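Local coordinates for protein trans-4-hydroxy-L-proline dehydratase (Clostridioides difficile 70-100-2010, PDB 6VXC) that catalyses, as a glycyl radical enzyme, the dehydration of trans-4-hydroxy-L-proline to (S)-1-pyrroline-5-carboxylate in anaerobic hydroxyproline degradation, at residues A[539-550]-A[557-565]; A[657-665]-A[713-722]. All coordinates share one frame; numbering follows the deposited sequence.

Contact 1: A[539-550]-A[557-565]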
ATOM      1  N   MET A 539      16.748  11.459  -2.507  1.00 16.83           N
ATOM      2  CA  MET A 539      16.320  10.102  -2.844  1.00 14.77           C
ATOM      3  C   MET A 539      16.016   9.941  -4.327  1.00 16.51           C
ATOM      4  O   MET A 539      15.004   9.319  -4.670  1.00 17.03           O
ATOM      5  CB  MET A 539      15.061   9.711  -2.073  1.00 17.41           C
ATOM      6  CG  MET A 539      15.189   9.556  -0.586  1.00 15.88           C
ATOM      7  SD  MET A 539      13.554   9.071   0.026  1.00 21.64           S
ATOM      8  CE  MET A 539      13.578   9.753   1.676  1.00 15.24           C
ATOM      9  N   PRO A 540      16.819  10.488  -5.237  1.00 15.01           N
ATOM     10  CA  PRO A 540      16.549  10.229  -6.650  1.00 16.56           C
ATOM     11  C   PRO A 540      16.636   8.736  -6.895  1.00 14.74           C
ATOM     12  O   PRO A 540      17.345   8.012  -6.201  1.00 17.08           O
ATOM     13  CB  PRO A 540      17.656  10.997  -7.379  1.00 19.97           C
ATOM     14  CG  PRO A 540      18.763  11.084  -6.395  1.00 14.08           C
ATOM     15  CD  PRO A 540      18.094  11.202  -5.046  1.00 14.91           C
ATOM     16  N   CYS A 541      15.850   8.257  -7.840  1.00 15.84           N
ATOM     17  CA  CYS A 541      15.771   6.824  -8.114  1.00 14.89           C
ATOM     18  C   CYS A 541      15.991   6.595  -9.599  1.00 13.85           C
ATOM     19  O   CYS A 541      15.038   6.371 -10.350  1.00 15.14           O
ATOM     20  CB  CYS A 541      14.437   6.247  -7.621  1.00 15.12           C
ATOM     21  SG  CYS A 541      12.977   7.241  -8.071  1.00 16.47           S
ATOM     22  N   PRO A 542      17.249   6.634 -10.060  1.00 17.50           N
ATOM     23  CA  PRO A 542      17.504   6.448 -11.500  1.00 14.44           C
ATOM     24  C   PRO A 542      17.000   5.120 -12.037  1.00 13.50           C
ATOM     25  O   PRO A 542      16.547   5.075 -13.186  1.00 17.46           O
ATOM     26  CB  PRO A 542      19.034   6.539 -11.626  1.00 13.74           C
ATOM     27  CG  PRO A 542      19.535   6.983 -10.304  1.00 15.28           C
ATOM     28  CD  PRO A 542      18.478   6.757  -9.269  1.00 14.30           C
ATOM     29  N   LEU A 543      17.050   4.035 -11.265  1.00 11.78           N
ATOM     30  CA  LEU A 543      16.538   2.781 -11.816  1.00 11.73           C
ATOM     31  C   LEU A 543      15.039   2.888 -12.081  1.00 13.05           C
ATOM     32  O   LEU A 543      14.586   2.667 -13.205  1.00 14.07           O
ATOM     33  CB  LEU A 543      16.850   1.594 -10.898  1.00 14.99           C
ATOM     34  CG  LEU A 543      16.275   0.246 -11.371  1.00 12.73           C
ATOM     35  CD1 LEU A 543      16.835  -0.118 -12.759  1.00 15.11           C
ATOM     36  CD2 LEU A 543      16.561  -0.902 -10.376  1.00 13.29           C
ATOM     37  N   MET A 544      14.255   3.303 -11.085  1.00 13.31           N
ATOM     38  CA  MET A 544      12.818   3.434 -11.330  1.00 12.91           C
ATOM     39  C   MET A 544      12.538   4.360 -12.513  1.00 14.90           C
ATOM     40  O   MET A 544      11.631   4.099 -13.313  1.00 13.17           O
ATOM     41  CB  MET A 544      12.095   3.931 -10.076  1.00 12.81           C
ATOM     42  CG  MET A 544      10.577   4.074 -10.255  1.00 19.07           C
ATOM     43  SD  MET A 544       9.743   2.462 -10.335  1.00 21.90           S
ATOM     44  CE  MET A 544       9.933   1.958  -8.630  1.00 13.66           C
ATOM     45  N   SER A 545      13.322   5.433 -12.655  1.00 14.25           N
ATOM     46  CA  SER A 545      13.076   6.380 -13.734  1.00 11.49           C
ATOM     47  C   SER A 545      13.188   5.729 -15.109  1.00 13.49           C
ATOM     48  O   SER A 545      12.510   6.158 -16.045  1.00 14.37           O
ATOM     49  CB  SER A 545      14.031   7.570 -13.622  1.00 12.02           C
ATOM     50  OG  SER A 545      13.861   8.241 -12.384  1.00 15.53           O
ATOM     51  N   THR A 546      14.042   4.711 -15.265  1.00 12.98           N
ATOM     52  CA  THR A 546      14.237   4.124 -16.589  1.00 12.19           C
ATOM     53  C   THR A 546      12.983   3.445 -17.122  1.00 14.67           C
ATOM     54  O   THR A 546      12.851   3.297 -18.338  1.00 14.53           O
ATOM     55  CB  THR A 546      15.383   3.103 -16.588  1.00 14.08           C
ATOM     56  OG1 THR A 546      15.040   1.998 -15.736  1.00 16.89           O
ATOM     57  CG2 THR A 546      16.725   3.745 -16.133  1.00 12.73           C
ATOM     58  N   ILE A 547      12.048   3.050 -16.258  1.00 13.50           N
ATOM     59  CA  ILE A 547      10.906   2.265 -16.698  1.00 14.84           C
ATOM     60  C   ILE A 547       9.576   2.992 -16.502  1.00 15.27           C
ATOM     61  O   ILE A 547       8.529   2.374 -16.617  1.00 15.65           O
ATOM     62  CB  ILE A 547      10.872   0.891 -16.000  1.00 13.54           C
ATOM     63  CG1 ILE A 547      10.812   1.088 -14.490  1.00 12.27           C
ATOM     64  CG2 ILE A 547      12.057   0.024 -16.453  1.00 14.08           C
ATOM     65  CD1 ILE A 547      10.524  -0.178 -13.710  1.00 15.29           C
ATOM     66  N   VAL A 548       9.622   4.261 -16.184  1.00 12.64           N
ATOM     67  CA  VAL A 548       8.436   5.017 -15.986  1.00 11.05           C
ATOM     68  C   VAL A 548       8.269   6.123 -17.012  1.00 12.75           C
ATOM     69  O   VAL A 548       9.096   7.004 -17.117  1.00 18.33           O
ATOM     70  CB  VAL A 548       8.373   5.654 -14.586  1.00 11.07           C
ATOM     71  CG1 VAL A 548       7.264   6.674 -14.539  1.00 15.31           C
ATOM     72  CG2 VAL A 548       8.270   4.649 -13.480  1.00 11.37           C
ATOM     73  N   ASP A 549       7.162   6.070 -17.722  1.00 15.31           N
ATOM     74  CA  ASP A 549       6.846   7.083 -18.675  1.00 13.97           C
ATOM     75  C   ASP A 549       6.802   8.493 -18.154  1.00 14.35           C
ATOM     76  O   ASP A 549       6.090   8.874 -17.288  1.00 13.23           O
ATOM     77  CB  ASP A 549       5.622   6.829 -19.508  1.00 14.61           C
ATOM     78  CG  ASP A 549       5.825   5.761 -20.533  1.00 19.59           C
ATOM     79  OD1 ASP A 549       6.925   5.551 -20.963  1.00 22.12           O
ATOM     80  OD2 ASP A 549       4.851   5.175 -20.897  1.00 20.87           O
ATOM     81  N   ASP A 550       7.610   9.059 -19.006  1.00 13.82           N
ATOM     82  CA  ASP A 550       8.254  10.209 -19.441  1.00 15.58           C
ATOM     83  C   ASP A 550       9.610  10.542 -18.870  1.00 13.04           C
ATOM     84  O   ASP A 550      10.165  11.469 -19.334  1.00 16.13           O
ATOM     85  CB  ASP A 550       7.407  11.292 -20.103  1.00 15.29           C
ATOM     86  CG  ASP A 550       6.102  10.776 -20.676  1.00 17.55           C
ATOM     87  OD1 ASP A 550       6.047   9.736 -21.279  1.00 18.83           O
ATOM     88  OD2 ASP A 550       5.127  11.439 -20.478  1.00 18.72           O
ATOM     89  N   ASP A 557      14.222  12.791 -13.364  1.00 13.67           N
ATOM     90  CA  ASP A 557      14.099  11.649 -12.474  1.00 13.16           C
ATOM     91  C   ASP A 557      12.656  11.494 -11.967  1.00 12.45           C
ATOM     92  O   ASP A 557      11.936  12.472 -11.740  1.00 14.52           O
ATOM     93  CB  ASP A 557      15.063  11.810 -11.303  1.00 13.25           C
ATOM     94  CG  ASP A 557      15.146  10.570 -10.439  1.00 16.10           C
ATOM     95  OD1 ASP A 557      15.840   9.614 -10.835  1.00 17.43           O
ATOM     96  OD2 ASP A 557      14.487  10.544  -9.378  1.00 17.94           O
ATOM     97  N   TYR A 558      12.252  10.241 -11.767  1.00 13.50           N
ATOM     98  CA  TYR A 558      10.910   9.942 -11.262  1.00 11.36           C
ATOM     99  C   TYR A 558      10.631  10.655  -9.945  1.00 14.67           C
ATOM    100  O   TYR A 558       9.510  11.119  -9.710  1.00 15.20           O
ATOM    101  CB  TYR A 558      10.759   8.422 -11.108  1.00 11.54           C
ATOM    102  CG  TYR A 558       9.495   7.944 -10.428  1.00 16.05           C
ATOM    103  CD1 TYR A 558       8.335   7.732 -11.147  1.00 14.71           C
ATOM    104  CD2 TYR A 558       9.492   7.638  -9.072  1.00 18.84           C
ATOM    105  CE1 TYR A 558       7.183   7.270 -10.523  1.00 14.56           C
ATOM    106  CE2 TYR A 558       8.358   7.182  -8.447  1.00 21.14           C
ATOM    107  CZ  TYR A 558       7.211   7.000  -9.169  1.00 17.54           C
ATOM    108  OH  TYR A 558       6.102   6.544  -8.512  1.00 21.86           O
ATOM    109  N   GLN A 559      11.639  10.772  -9.080  1.00 14.19           N
ATOM    110  CA  GLN A 559      11.433  11.384  -7.772  1.00 16.41           C
ATOM    111  C   GLN A 559      11.303  12.903  -7.832  1.00 14.33           C
ATOM    112  O   GLN A 559      11.047  13.517  -6.800  1.00 14.39           O
ATOM    113  CB  GLN A 559      12.563  11.001  -6.819  1.00 15.40           C
ATOM    114  CG  GLN A 559      12.133  10.788  -5.367  1.00 14.33           C
ATOM    115  CD  GLN A 559      11.504   9.417  -5.131  1.00 15.55           C
ATOM    116  OE1 GLN A 559      10.332   9.202  -5.426  1.00 17.25           O
ATOM    117  NE2 GLN A 559      12.292   8.483  -4.597  1.00 13.95           N
ATOM    118  N   ARG A 560      11.445  13.536  -8.991  1.00 14.10           N
ATOM    119  CA  ARG A 560      11.228  14.976  -9.022  1.00 15.12           C
ATOM    120  C   ARG A 560      10.309  15.391 -10.163  1.00 15.88           C
ATOM    121  O   ARG A 560      10.374  16.530 -10.625  1.00 18.91           O
ATOM    122  CB  ARG A 560      12.549  15.750  -9.079  1.00 14.83           C
ATOM    123  CG  ARG A 560      13.354  15.648 -10.371  1.00 16.50           C
ATOM    124  CD  ARG A 560      14.666  16.458 -10.274  1.00 14.36           C
ATOM    125  NE  ARG A 560      15.419  16.428 -11.525  1.00 14.50           N
ATOM    126  CZ  ARG A 560      15.269  17.299 -12.517  1.00 15.41           C
ATOM    127  NH1 ARG A 560      14.395  18.289 -12.411  1.00 14.40           N
ATOM    128  NH2 ARG A 560      16.005  17.186 -13.617  1.00 16.43           N
ATOM    129  N   GLY A 561       9.430  14.494 -10.609  1.00 15.54           N
ATOM    130  CA  GLY A 561       8.384  14.849 -11.540  1.00 13.84           C
ATOM    131  C   GLY A 561       8.518  14.315 -12.950  1.00 13.39           C
ATOM    132  O   GLY A 561       7.804  14.790 -13.833  1.00 14.08           O
ATOM    133  N   GLY A 562       9.423  13.369 -13.201  1.00 13.29           N
ATOM    134  CA  GLY A 562       9.579  12.810 -14.535  1.00 12.94           C
ATOM    135  C   GLY A 562       8.381  12.014 -15.041  1.00 12.15           C
ATOM    136  O   GLY A 562       8.221  11.861 -16.256  1.00 12.99           O
ATOM    137  N   ALA A 563       7.549  11.493 -14.146  1.00 11.57           N
ATOM    138  CA  ALA A 563       6.378  10.738 -14.575  1.00 12.71           C
ATOM    139  C   ALA A 563       5.438  11.613 -15.401  1.00 12.64           C
ATOM    140  O   ALA A 563       5.366  12.832 -15.216  1.00 13.23           O
ATOM    141  CB  ALA A 563       5.629  10.195 -13.360  1.00  9.28           C
ATOM    142  N   ARG A 564       4.695  10.976 -16.313  1.00 12.95           N
ATOM    143  CA  ARG A 564       3.722  11.725 -17.107  1.00 12.79           C
ATOM    144  C   ARG A 564       2.686  12.400 -16.213  1.00 10.66           C
ATOM    145  O   ARG A 564       2.255  13.520 -16.490  1.00 10.62           O
ATOM    146  CB  ARG A 564       3.020  10.817 -18.123  1.00 13.13           C
ATOM    147  CG  ARG A 564       1.986  11.534 -19.000  1.00 10.20           C
ATOM    148  CD  ARG A 564       1.468  10.605 -20.116  1.00 13.13           C
ATOM    149  NE  ARG A 564       2.567  10.109 -20.940  1.00 12.95           N
ATOM    150  CZ  ARG A 564       2.467   9.184 -21.896  1.00 14.05           C
ATOM    151  NH1 ARG A 564       1.296   8.614 -22.177  1.00 12.09           N
ATOM    152  NH2 ARG A 564       3.556   8.823 -22.569  1.00 12.78           N
ATOM    153  N   TYR A 565       2.250  11.716 -15.170  1.00 11.65           N
ATOM    154  CA  TYR A 565       1.261  12.242 -14.245  1.00 10.78           C
ATOM    155  C   TYR A 565       1.842  12.278 -12.841  1.00  9.36           C
ATOM    156  O   TYR A 565       2.583  11.377 -12.444  1.00 11.66           O
ATOM    157  CB  TYR A 565      -0.020  11.393 -14.261  1.00  9.69           C
ATOM    158  CG  TYR A 565      -0.628  11.203 -15.642  1.00 11.57           C
ATOM    159  CD1 TYR A 565      -1.385  12.214 -16.244  1.00  9.63           C
ATOM    160  CD2 TYR A 565      -0.465  10.012 -16.327  1.00  9.18           C
ATOM    161  CE1 TYR A 565      -1.949  12.038 -17.479  1.00 10.05           C
ATOM    162  CE2 TYR A 565      -1.015   9.822 -17.582  1.00 10.11           C
ATOM    163  CZ  TYR A 565      -1.762  10.835 -18.155  1.00 10.86           C
ATOM    164  OH  TYR A 565      -2.329  10.652 -19.388  1.00 13.09           O
TER

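Contact 2: A[657-665]-A[713-722]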
ATOM      1  N   GLU A 657      -0.743  17.865  -8.452  1.00 13.06           N
ATOM      2  CA  GLU A 657      -1.708  18.418  -7.510  1.00 10.82           C
ATOM      3  C   GLU A 657      -2.073  17.376  -6.458  1.00 13.19           C
ATOM      4  O   GLU A 657      -1.869  16.171  -6.639  1.00 12.56           O
ATOM      5  CB  GLU A 657      -2.978  18.899  -8.210  1.00 13.57           C
ATOM      6  CG  GLU A 657      -3.880  17.771  -8.637  1.00 16.52           C
ATOM      7  CD  GLU A 657      -5.201  18.232  -9.258  1.00 20.01           C
ATOM      8  OE1 GLU A 657      -5.424  19.461  -9.381  1.00 20.10           O
ATOM      9  OE2 GLU A 657      -6.010  17.348  -9.632  1.00 19.10           O
ATOM     10  N   TYR A 658      -2.631  17.867  -5.353  1.00 11.42           N
ATOM     11  CA  TYR A 658      -3.123  17.013  -4.288  1.00 11.88           C
ATOM     12  C   TYR A 658      -4.514  16.502  -4.619  1.00 11.29           C
ATOM     13  O   TYR A 658      -5.311  17.181  -5.279  1.00 11.73           O
ATOM     14  CB  TYR A 658      -3.155  17.757  -2.945  1.00 11.70           C
ATOM     15  CG  TYR A 658      -1.844  17.655  -2.247  1.00 13.22           C
ATOM     16  CD1 TYR A 658      -0.813  18.540  -2.545  1.00 11.75           C
ATOM     17  CD2 TYR A 658      -1.602  16.641  -1.334  1.00 11.82           C
ATOM     18  CE1 TYR A 658       0.394  18.437  -1.936  1.00 11.98           C
ATOM     19  CE2 TYR A 658      -0.374  16.526  -0.711  1.00 10.13           C
ATOM     20  CZ  TYR A 658       0.616  17.433  -1.024  1.00 12.33           C
ATOM     21  OH  TYR A 658       1.836  17.326  -0.425  1.00 15.24           O
ATOM     22  N   ARG A 659      -4.779  15.273  -4.189  1.00 12.61           N
ATOM     23  CA  ARG A 659      -6.090  14.660  -4.292  1.00  9.07           C
ATOM     24  C   ARG A 659      -6.342  13.845  -3.024  1.00 10.94           C
ATOM     25  O   ARG A 659      -5.496  13.757  -2.138  1.00 10.72           O
ATOM     26  CB  ARG A 659      -6.207  13.806  -5.564  1.00  9.81           C
ATOM     27  CG  ARG A 659      -5.922  14.588  -6.877  1.00 12.45           C
ATOM     28  CD  ARG A 659      -6.255  13.778  -8.135  1.00 11.11           C
ATOM     29  NE  ARG A 659      -7.696  13.573  -8.240  1.00 11.71           N
ATOM     30  CZ  ARG A 659      -8.563  14.512  -8.603  1.00 13.25           C
ATOM     31  NH1 ARG A 659      -9.863  14.229  -8.665  1.00 13.15           N
ATOM     32  NH2 ARG A 659      -8.131  15.726  -8.931  1.00 11.18           N
ATOM     33  N   VAL A 660      -7.495  13.197  -2.964  1.00  9.37           N
ATOM     34  CA  VAL A 660      -8.006  12.642  -1.724  1.00  9.93           C
ATOM     35  C   VAL A 660      -8.294  11.158  -1.924  1.00 11.74           C
ATOM     36  O   VAL A 660      -8.714  10.749  -3.010  1.00 12.61           O
ATOM     37  CB  VAL A 660      -9.249  13.471  -1.327  1.00 13.49           C
ATOM     38  CG1 VAL A 660     -10.440  12.653  -1.036  1.00 16.21           C
ATOM     39  CG2 VAL A 660      -8.892  14.524  -0.234  1.00 11.83           C
ATOM     40  N   ASP A 661      -8.001  10.345  -0.901  1.00 13.95           N
ATOM     41  CA  ASP A 661      -8.448   8.954  -0.835  1.00 12.99           C
ATOM     42  C   ASP A 661      -8.800   8.613   0.617  1.00 13.71           C
ATOM     43  O   ASP A 661      -8.550   9.398   1.536  1.00 15.29           O
ATOM     44  CB  ASP A 661      -7.401   7.975  -1.438  1.00 10.29           C
ATOM     45  CG  ASP A 661      -6.032   8.049  -0.771  1.00 13.62           C
ATOM     46  OD1 ASP A 661      -5.960   8.550   0.362  1.00 17.19           O
ATOM     47  OD2 ASP A 661      -5.013   7.582  -1.375  1.00 14.25           O
ATOM     48  N   MET A 662      -9.398   7.432   0.821  1.00 11.93           N
ATOM     49  CA  MET A 662      -9.979   7.058   2.112  1.00 12.83           C
ATOM     50  C   MET A 662      -9.623   5.607   2.427  1.00 12.94           C
ATOM     51  O   MET A 662     -10.315   4.687   1.971  1.00 12.75           O
ATOM     52  CB  MET A 662     -11.488   7.253   2.085  1.00 13.17           C
ATOM     53  CG  MET A 662     -11.889   8.566   1.427  1.00 16.61           C
ATOM     54  SD  MET A 662     -11.781   9.920   2.597  1.00 23.40           S
ATOM     55  CE  MET A 662     -13.227   9.529   3.570  1.00 14.29           C
ATOM     56  N   LEU A 663      -8.570   5.410   3.214  1.00 10.27           N
ATOM     57  CA  LEU A 663      -8.171   4.085   3.672  1.00 12.55           C
ATOM     58  C   LEU A 663      -7.378   4.231   4.966  1.00 13.01           C
ATOM     59  O   LEU A 663      -6.830   5.301   5.241  1.00 15.13           O
ATOM     60  CB  LEU A 663      -7.353   3.334   2.603  1.00 13.08           C
ATOM     61  CG  LEU A 663      -6.015   3.735   1.947  1.00 14.74           C
ATOM     62  CD1 LEU A 663      -6.078   5.118   1.352  1.00 16.45           C
ATOM     63  CD2 LEU A 663      -4.804   3.565   2.832  1.00 14.34           C
ATOM     64  N   PRO A 664      -7.346   3.186   5.810  1.00 13.77           N
ATOM     65  CA  PRO A 664      -6.692   3.312   7.122  1.00 12.22           C
ATOM     66  C   PRO A 664      -5.470   2.417   7.340  1.00 13.38           C
ATOM     67  O   PRO A 664      -4.683   2.686   8.250  1.00 12.68           O
ATOM     68  CB  PRO A 664      -7.814   2.892   8.076  1.00  9.98           C
ATOM     69  CG  PRO A 664      -8.468   1.727   7.292  1.00  9.06           C
ATOM     70  CD  PRO A 664      -8.330   2.085   5.808  1.00  8.91           C
ATOM     71  N   THR A 665      -5.323   1.336   6.568  1.00 11.18           N
ATOM     72  CA  THR A 665      -4.438   0.224   6.929  1.00 11.31           C
ATOM     73  C   THR A 665      -4.650  -0.132   8.407  1.00 11.51           C
ATOM     74  O   THR A 665      -5.744  -0.568   8.766  1.00 14.15           O
ATOM     75  CB  THR A 665      -2.972   0.543   6.592  1.00 13.53           C
ATOM     76  OG1 THR A 665      -2.885   1.013   5.238  1.00 14.42           O
ATOM     77  CG2 THR A 665      -2.105  -0.706   6.743  1.00 11.50           C
ATOM     78  N   MET A 713     -21.238   8.762  -1.330  1.00 14.25           N
ATOM     79  CA  MET A 713     -19.934   9.385  -1.461  1.00 15.93           C
ATOM     80  C   MET A 713     -19.517   9.359  -2.933  1.00 16.01           C
ATOM     81  O   MET A 713     -19.714   8.359  -3.626  1.00 14.23           O
ATOM     82  CB  MET A 713     -18.931   8.629  -0.585  1.00 14.26           C
ATOM     83  CG  MET A 713     -17.531   9.175  -0.537  1.00 21.74           C
ATOM     84  SD  MET A 713     -16.433   8.149   0.459  1.00 27.73           S
ATOM     85  CE  MET A 713     -16.943   8.650   2.100  1.00 15.99           C
ATOM     86  N   ASP A 714     -18.948  10.467  -3.417  1.00 13.66           N
ATOM     87  CA  ASP A 714     -18.607  10.552  -4.840  1.00 14.52           C
ATOM     88  C   ASP A 714     -17.231   9.923  -5.053  1.00 11.75           C
ATOM     89  O   ASP A 714     -16.199  10.593  -5.029  1.00 13.60           O
ATOM     90  CB  ASP A 714     -18.657  11.992  -5.343  1.00 15.60           C
ATOM     91  CG  ASP A 714     -18.708  12.061  -6.869  1.00 15.68           C
ATOM     92  OD1 ASP A 714     -18.585  10.994  -7.507  1.00 15.76           O
ATOM     93  OD2 ASP A 714     -18.892  13.157  -7.431  1.00 19.08           O
ATOM     94  N   HIS A 715     -17.228   8.613  -5.295  1.00 12.44           N
ATOM     95  CA  HIS A 715     -15.979   7.887  -5.476  1.00 11.24           C
ATOM     96  C   HIS A 715     -15.177   8.408  -6.660  1.00 11.15           C
ATOM     97  O   HIS A 715     -13.946   8.363  -6.633  1.00 12.90           O
ATOM     98  CB  HIS A 715     -16.272   6.392  -5.637  1.00 11.91           C
ATOM     99  CG  HIS A 715     -17.061   5.834  -4.500  1.00 12.71           C
ATOM    100  ND1 HIS A 715     -16.467   5.272  -3.398  1.00 11.29           N
ATOM    101  CD2 HIS A 715     -18.395   5.819  -4.259  1.00 14.00           C
ATOM    102  CE1 HIS A 715     -17.398   4.924  -2.524  1.00 10.64           C
ATOM    103  NE2 HIS A 715     -18.577   5.241  -3.026  1.00 13.13           N
ATOM    104  N   ILE A 716     -15.847   8.930  -7.689  1.00 12.37           N
ATOM    105  CA  ILE A 716     -15.126   9.329  -8.892  1.00 10.03           C
ATOM    106  C   ILE A 716     -14.159  10.472  -8.609  1.00 12.91           C
ATOM    107  O   ILE A 716     -13.144  10.614  -9.300  1.00 14.08           O
ATOM    108  CB  ILE A 716     -16.106   9.689 -10.020  1.00 11.26           C
ATOM    109  CG1 ILE A 716     -17.093   8.547 -10.258  1.00 14.30           C
ATOM    110  CG2 ILE A 716     -15.336  10.053 -11.283  1.00 13.48           C
ATOM    111  CD1 ILE A 716     -16.438   7.210 -10.359  1.00 15.81           C
ATOM    112  N   LYS A 717     -14.451  11.296  -7.604  1.00 13.80           N
ATOM    113  CA  LYS A 717     -13.618  12.436  -7.219  1.00 12.28           C
ATOM    114  C   LYS A 717     -12.471  12.067  -6.289  1.00 12.43           C
ATOM    115  O   LYS A 717     -11.766  12.968  -5.833  1.00 15.43           O
ATOM    116  CB  LYS A 717     -14.483  13.508  -6.558  1.00 12.41           C
ATOM    117  CG  LYS A 717     -15.448  14.169  -7.515  1.00 16.93           C
ATOM    118  CD  LYS A 717     -16.288  15.230  -6.809  1.00 23.45           C
ATOM    119  CE  LYS A 717     -17.272  15.856  -7.794  1.00 25.32           C
ATOM    120  NZ  LYS A 717     -18.221  16.772  -7.118  1.00 34.20           N
ATOM    121  N   THR A 718     -12.263  10.784  -6.004  1.00 11.84           N
ATOM    122  CA  THR A 718     -11.184  10.331  -5.141  1.00 10.40           C
ATOM    123  C   THR A 718     -10.167   9.523  -5.939  1.00 11.74           C
ATOM    124  O   THR A 718     -10.370   9.184  -7.108  1.00 12.25           O
ATOM    125  CB  THR A 718     -11.697   9.454  -4.000  1.00 11.59           C
ATOM    126  OG1 THR A 718     -12.013   8.154  -4.514  1.00 14.36           O
ATOM    127  CG2 THR A 718     -12.937  10.065  -3.313  1.00 12.66           C
ATOM    128  N   GLY A 719      -9.067   9.189  -5.267  1.00 10.40           N
ATOM    129  CA  GLY A 719      -8.143   8.193  -5.764  1.00  7.60           C
ATOM    130  C   GLY A 719      -8.365   6.848  -5.097  1.00 10.19           C
ATOM    131  O   GLY A 719      -7.416   6.079  -4.921  1.00 13.12           O
ATOM    132  N   GLY A 720      -9.602   6.579  -4.661  1.00 10.04           N
ATOM    133  CA  GLY A 720      -9.942   5.292  -4.090  1.00  8.81           C
ATOM    134  C   GLY A 720     -10.500   5.345  -2.673  1.00 12.66           C
ATOM    135  O   GLY A 720     -10.080   6.175  -1.860  1.00 12.59           O
ATOM    136  N   THR A 721     -11.440   4.445  -2.368  1.00 11.04           N
ATOM    137  CA  THR A 721     -12.038   4.311  -1.046  1.00  9.83           C
ATOM    138  C   THR A 721     -12.073   2.833  -0.671  1.00 11.65           C
ATOM    139  O   THR A 721     -12.169   1.964  -1.544  1.00 12.03           O
ATOM    140  CB  THR A 721     -13.469   4.850  -0.998  1.00 10.37           C
ATOM    141  OG1 THR A 721     -14.286   4.076  -1.882  1.00 11.23           O
ATOM    142  CG2 THR A 721     -13.526   6.341  -1.379  1.00 11.38           C
ATOM    143  N   LEU A 722     -12.050   2.552   0.631  1.00  9.69           N
ATOM    144  CA  LEU A 722     -11.930   1.187   1.125  1.00 10.11           C
ATOM    145  C   LEU A 722     -13.191   0.794   1.893  1.00  9.52           C
ATOM    146  O   LEU A 722     -13.545   1.440   2.881  1.00 10.62           O
ATOM    147  CB  LEU A 722     -10.697   1.063   2.012  1.00  9.40           C
ATOM    148  CG  LEU A 722     -10.250  -0.357   2.334  1.00  9.67           C
ATOM    149  CD1 LEU A 722      -8.761  -0.325   2.675  1.00 10.48           C
ATOM    150  CD2 LEU A 722     -11.054  -0.950   3.465  1.00 11.20           C
TER
HETATM  151  O   HOH W   1     -10.355  11.443  -9.268  1.00 12.01           O
HETATM  152  O   HOH W   2      -7.651  10.488  -8.277  1.00 12.46           O
HETATM  153  O   HOH W   3      -9.466  14.350  -4.932  1.00  8.18           O

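Contact 1: A[539-550]-A[557-565]
Asp557 reaches across to the start of helix 542-546, where its OD2 accepts from Cys541 N at 3.1 Å, met on the syn side. The same oxygen closes an Asx turn by taking Gln559 N from above the carboxylate plane, so two backbone N-H groups grip one buried atom. Next along, Tyr558 N gives an almost straight bond (177°) to Ser545 OG, 2.6 Å away. The Tyr558 ring, swung away from its own amide nitrogen (chi1 172°), takes Met544 CG over one face, 4.1 Å from the ring centroid, while Cys541 SG and Val548 CG1 meet the edge. Gln559, bent at chi2, sends NE2 to Met539 O in the carbonyl plane (2.8 Å). Ala563 CB then rests on Val548 CG1. At the exposed end Arg564 N binds Asp549 O, and its guanidinium holds Asp550 side-on, NE to OD2 at 2.9 Å and NH2 to OD1 at 3.0 Å, each oxygen using its syn lone pair; the Asp549 carboxylate instead forms a salt bridge with Lys462, and Arg564 NH1 one with Asp445. The folded-back connection thus links the end of helix 506-538 to the start of strand 565-573, with helices 276-293, 192-205 and 214-248 packed against the helix 542-546 side.

Contact 2: A[657-665]-A[713-722]
Gly719 N donates to Val660 O at 2.8 Å, and Met662 N to Gly720 O at 3.0 Å, tying strand 657-661, an edge strand of a three-stranded parallel sheet, and the residues that follow it to the loop that leads into strand 724-726. A weak bond from Leu722 N to Met662 O continues the pairing, and Met662 and Thr721 form a single beta bridge. The loop is held in shape by an ST turn in which Thr718 OG1 receives Gly720 N (2.9 Å) while giving its own proton to His715 O.

Beside the strand, Arg659 reaches the loop through water. Bent at chi3 (68°), its chain brings NE to water 2, which donates to Thr718 O, and NH1 to water 1, next to Ile716 O; NH2 forms a salt bridge with Glu657 OE2. Water 3 joins Val660 N, weakly, to Lys717 O.

Apolar contacts flank these bonds. Met662 and Thr721 lie side by side, CG against CG2, and the Met662 CE methyl meets Met713 CE. The side chains of Leu722 and Leu663 come within about 4 Å of those of Cys454 and Glu456, by similarity the cysteine radical and the proton acceptor, so this packing probably borders the active site. There Leu722 CD1 touches both Leu663 CB at 3.9 Å and Pro664 CD at 4.0 Å.

How the contacts relate
Both contacts are largely buried and adjoin the same parallel three-stranded sheet: 557-565 leads into its strand 565-573, and 657-665 carries the adjoining edge strand 657-661, while 713-722 runs on toward strand 724-726 of the mixed sheet. Their centres lie about 24 Å apart and they do not touch. Contact 1 is local, joining segments separated by six residues, and relies on carboxylates, a hydroxyl and an aromatic ring, with a salt bridge at its more exposed end. Contact 2 spans 47 intervening residues and joins the PFL-like region to the glycine radical region; its cross-links are mainly backbone bonds, waters and apolar packing. Its Leu663 side chain is about 4 Å from that of Glu456, against about 11 Å for Tyr558 of contact 1.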